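Local coordinates for trichomaglin (Trichosanthes lepiniana, PDB 1SGL), which probably cleaves RNA as an S-like ribonuclease of the RNase T2 family, at residues Phe40-Leu45 and Lys125-Tyr130. Numbering follows the deposited sequence.
With SO4 (sulfate ion), chain B.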
loop_
_atom_site.group_PDB
_atom_site.type_symbol
_atom_site.label_atom_id
_atom_site.label_comp_id
_atom_site.label_asym_id
_atom_site.label_seq_id
_atom_site.Cartn_x
_atom_site.Cartn_y
_atom_site.Cartn_z
ATOM N N PHE A 40 -7.633 2.566 -3.445
ATOM C CA PHE A 40 -6.503 1.874 -2.845
ATOM C C PHE A 40 -5.420 2.941 -2.717
ATOM O O PHE A 40 -5.176 3.685 -3.663
ATOM C CB PHE A 40 -5.960 0.766 -3.755
ATOM C CG PHE A 40 -6.653 -0.557 -3.596
ATOM C CD1 PHE A 40 -7.525 -1.024 -4.575
ATOM C CD2 PHE A 40 -6.445 -1.329 -2.462
ATOM C CE1 PHE A 40 -8.184 -2.253 -4.420
ATOM C CE2 PHE A 40 -7.098 -2.553 -2.295
ATOM C CZ PHE A 40 -7.964 -3.015 -3.273
ATOM N N THR A 41 -4.792 3.026 -1.551
ATOM C CA THR A 41 -3.706 3.981 -1.328
ATOM C C THR A 41 -2.465 3.188 -0.908
ATOM O O THR A 41 -2.550 2.012 -0.544
ATOM C CB THR A 41 -4.049 5.019 -0.224
ATOM O OG1 THR A 41 -4.318 4.343 1.012
ATOM C CG2 THR A 41 -5.273 5.851 -0.638
ATOM N N ILE A 42 -1.316 3.842 -0.958
ATOM C CA ILE A 42 -0.048 3.209 -0.622
ATOM C C ILE A 42 0.197 3.027 0.867
ATOM O O ILE A 42 0.012 3.955 1.650
ATOM C CB ILE A 42 1.128 4.045 -1.177
ATOM C CG1 ILE A 42 1.008 4.151 -2.696
ATOM C CG2 ILE A 42 2.465 3.439 -0.746
ATOM C CD1 ILE A 42 1.848 5.254 -3.281
ATOM N N HIS A 43 0.602 1.825 1.261
ATOM C CA HIS A 43 0.951 1.597 2.650
ATOM C C HIS A 43 2.482 1.617 2.696
ATOM O O HIS A 43 3.070 2.242 3.573
ATOM C CB HIS A 43 0.455 0.251 3.171
ATOM C CG HIS A 43 0.879 -0.015 4.580
ATOM N ND1 HIS A 43 0.303 0.623 5.660
ATOM C CD2 HIS A 43 1.897 -0.755 5.081
ATOM C CE1 HIS A 43 0.952 0.294 6.764
ATOM N NE2 HIS A 43 1.925 -0.541 6.440
ATOM N N GLY A 44 3.121 0.942 1.738
ATOM C CA GLY A 44 4.576 0.918 1.694
ATOM C C GLY A 44 5.196 -0.085 0.728
ATOM O O GLY A 44 4.525 -0.994 0.227
ATOM N N LEU A 45 6.485 0.101 0.460
ATOM C CA LEU A 45 7.253 -0.767 -0.421
ATOM C C LEU A 45 8.293 -1.468 0.457
ATOM O O LEU A 45 8.903 -0.836 1.320
ATOM C CB LEU A 45 7.971 0.063 -1.484
ATOM C CG LEU A 45 8.862 -0.715 -2.460
ATOM C CD1 LEU A 45 7.994 -1.384 -3.519
ATOM C CD2 LEU A 45 9.855 0.223 -3.114
ATOM N N LYS A 125 6.268 6.154 -8.395
ATOM C CA LYS A 125 6.294 5.830 -9.818
ATOM C C LYS A 125 5.580 4.512 -10.072
ATOM O O LYS A 125 4.780 4.406 -10.998
ATOM C CB LYS A 125 7.734 5.722 -10.330
ATOM C CG LYS A 125 8.455 7.052 -10.473
ATOM C CD LYS A 125 9.935 6.865 -10.854
ATOM C CE LYS A 125 10.104 6.209 -12.224
ATOM N NZ LYS A 125 9.514 4.838 -12.319
ATOM N N LEU A 126 5.877 3.507 -9.251
ATOM C CA LEU A 126 5.252 2.202 -9.412
ATOM C C LEU A 126 3.748 2.266 -9.207
ATOM O O LEU A 126 2.998 1.627 -9.932
ATOM C CB LEU A 126 5.859 1.187 -8.440
ATOM C CG LEU A 126 7.297 0.765 -8.749
ATOM C CD1 LEU A 126 7.773 -0.226 -7.699
ATOM C CD2 LEU A 126 7.357 0.148 -10.134
ATOM N N PHE A 127 3.311 3.037 -8.217
ATOM C CA PHE A 127 1.888 3.170 -7.939
ATOM C C PHE A 127 1.148 3.785 -9.128
ATOM O O PHE A 127 0.074 3.315 -9.502
ATOM C CB PHE A 127 1.668 4.046 -6.704
ATOM C CG PHE A 127 0.219 4.288 -6.374
ATOM C CD1 PHE A 127 -0.537 3.311 -5.734
ATOM C CD2 PHE A 127 -0.386 5.503 -6.692
ATOM C CE1 PHE A 127 -1.873 3.538 -5.410
ATOM C CE2 PHE A 127 -1.723 5.742 -6.374
ATOM C CZ PHE A 127 -2.470 4.758 -5.730
ATOM N N MET A 128 1.732 4.827 -9.716
ATOM C CA MET A 128 1.112 5.512 -10.845
ATOM C C MET A 128 1.208 4.745 -12.153
ATOM O O MET A 128 0.249 4.715 -12.918
ATOM C CB MET A 128 1.715 6.915 -11.019
ATOM C CG MET A 128 1.437 7.848 -9.835
ATOM S SD MET A 128 2.162 9.509 -9.989
ATOM C CE MET A 128 3.913 9.128 -9.929
ATOM N N LYS A 129 2.350 4.109 -12.399
ATOM C CA LYS A 129 2.545 3.356 -13.631
ATOM C C LYS A 129 1.689 2.086 -13.712
ATOM O O LYS A 129 1.166 1.757 -14.775
ATOM C CB LYS A 129 4.018 2.983 -13.804
ATOM C CG LYS A 129 4.295 2.304 -15.131
ATOM C CD LYS A 129 5.764 1.980 -15.319
ATOM C CE LYS A 129 5.995 1.374 -16.704
ATOM N NZ LYS A 129 7.398 0.914 -16.907
ATOM N N TYR A 130 1.564 1.374 -12.598
ATOM C CA TYR A 130 0.759 0.156 -12.546
ATOM C C TYR A 130 -0.401 0.456 -11.610
ATOM O O TYR A 130 -0.544 -0.154 -10.557
ATOM C CB TYR A 130 1.596 -1.009 -12.012
ATOM C CG TYR A 130 2.836 -1.281 -12.840
ATOM C CD1 TYR A 130 4.100 -0.944 -12.368
ATOM C CD2 TYR A 130 2.738 -1.856 -14.108
ATOM C CE1 TYR A 130 5.237 -1.172 -13.130
ATOM C CE2 TYR A 130 3.875 -2.089 -14.884
ATOM C CZ TYR A 130 5.117 -1.744 -14.384
ATOM O OH TYR A 130 6.241 -1.978 -15.133
HETATM S S SO4 B . 4.613 -2.706 8.243
HETATM O O1 SO4 B . 4.526 -3.665 9.359
HETATM O O2 SO4 B . 5.934 -2.053 8.275
HETATM O O3 SO4 B . 3.557 -1.692 8.393
HETATM O O4 SO4 B . 4.433 -3.406 6.955
#
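Ile-42 and Phe-127 carry most of this contact, the isoleucine's longer branch lying obliquely against the root of the phenyl ring. CG1 of Ile-42 comes to 3.5 Å from CD1 of Phe-127, and the terminal CD1 of Ile-42 sits 3.6 Å from ring atom CG of Phe-127 and equally near its CB. With CG anti to the backbone N (chi1 178°), the phenylalanine ring reaches from the helix back along strand 40-45 to Phe-40. There the carbonyl O of Phe-40 lies in the ring plane, 3.6 Å from CZ of Phe-127, an edge approach that sets the partly positive ring hydrogens toward the oxygen. The ring of Tyr-78 meets the same ring obliquely. An alanine in place of Phe-127 would probably open a gap beside the CG1-CD1 branch of Ile-42 and leave the Phe-40 carbonyl without its aromatic edge.

Further along, Leu-45 and Leu-126 touch more loosely, their CD1 methyls 4.3 Å apart. The two segments run nearly antiparallel, at 155° with axes 10.1 Å apart, and no hydrogen bond joins them: helix 116-129 packs through apolar side chains on a strand of the central antiparallel sheet of this RNase T2 fold. His-43 and Gly-44 both face Ala-11 on the neighbouring strand 7-14, forming a classic beta bulge.

The imidazole of His-43 lies well away from the helix segment. Its NE2-H points almost straight (172°) at sulfate O3, 2.8 Å from NE2, with the sulfur in the ring plane. His-105 and Gln-101 bind the same anion, which is probably from the crystallisation liquor; its place between two histidines is consistent with a phosphate position in the active site of T2 ribonucleases.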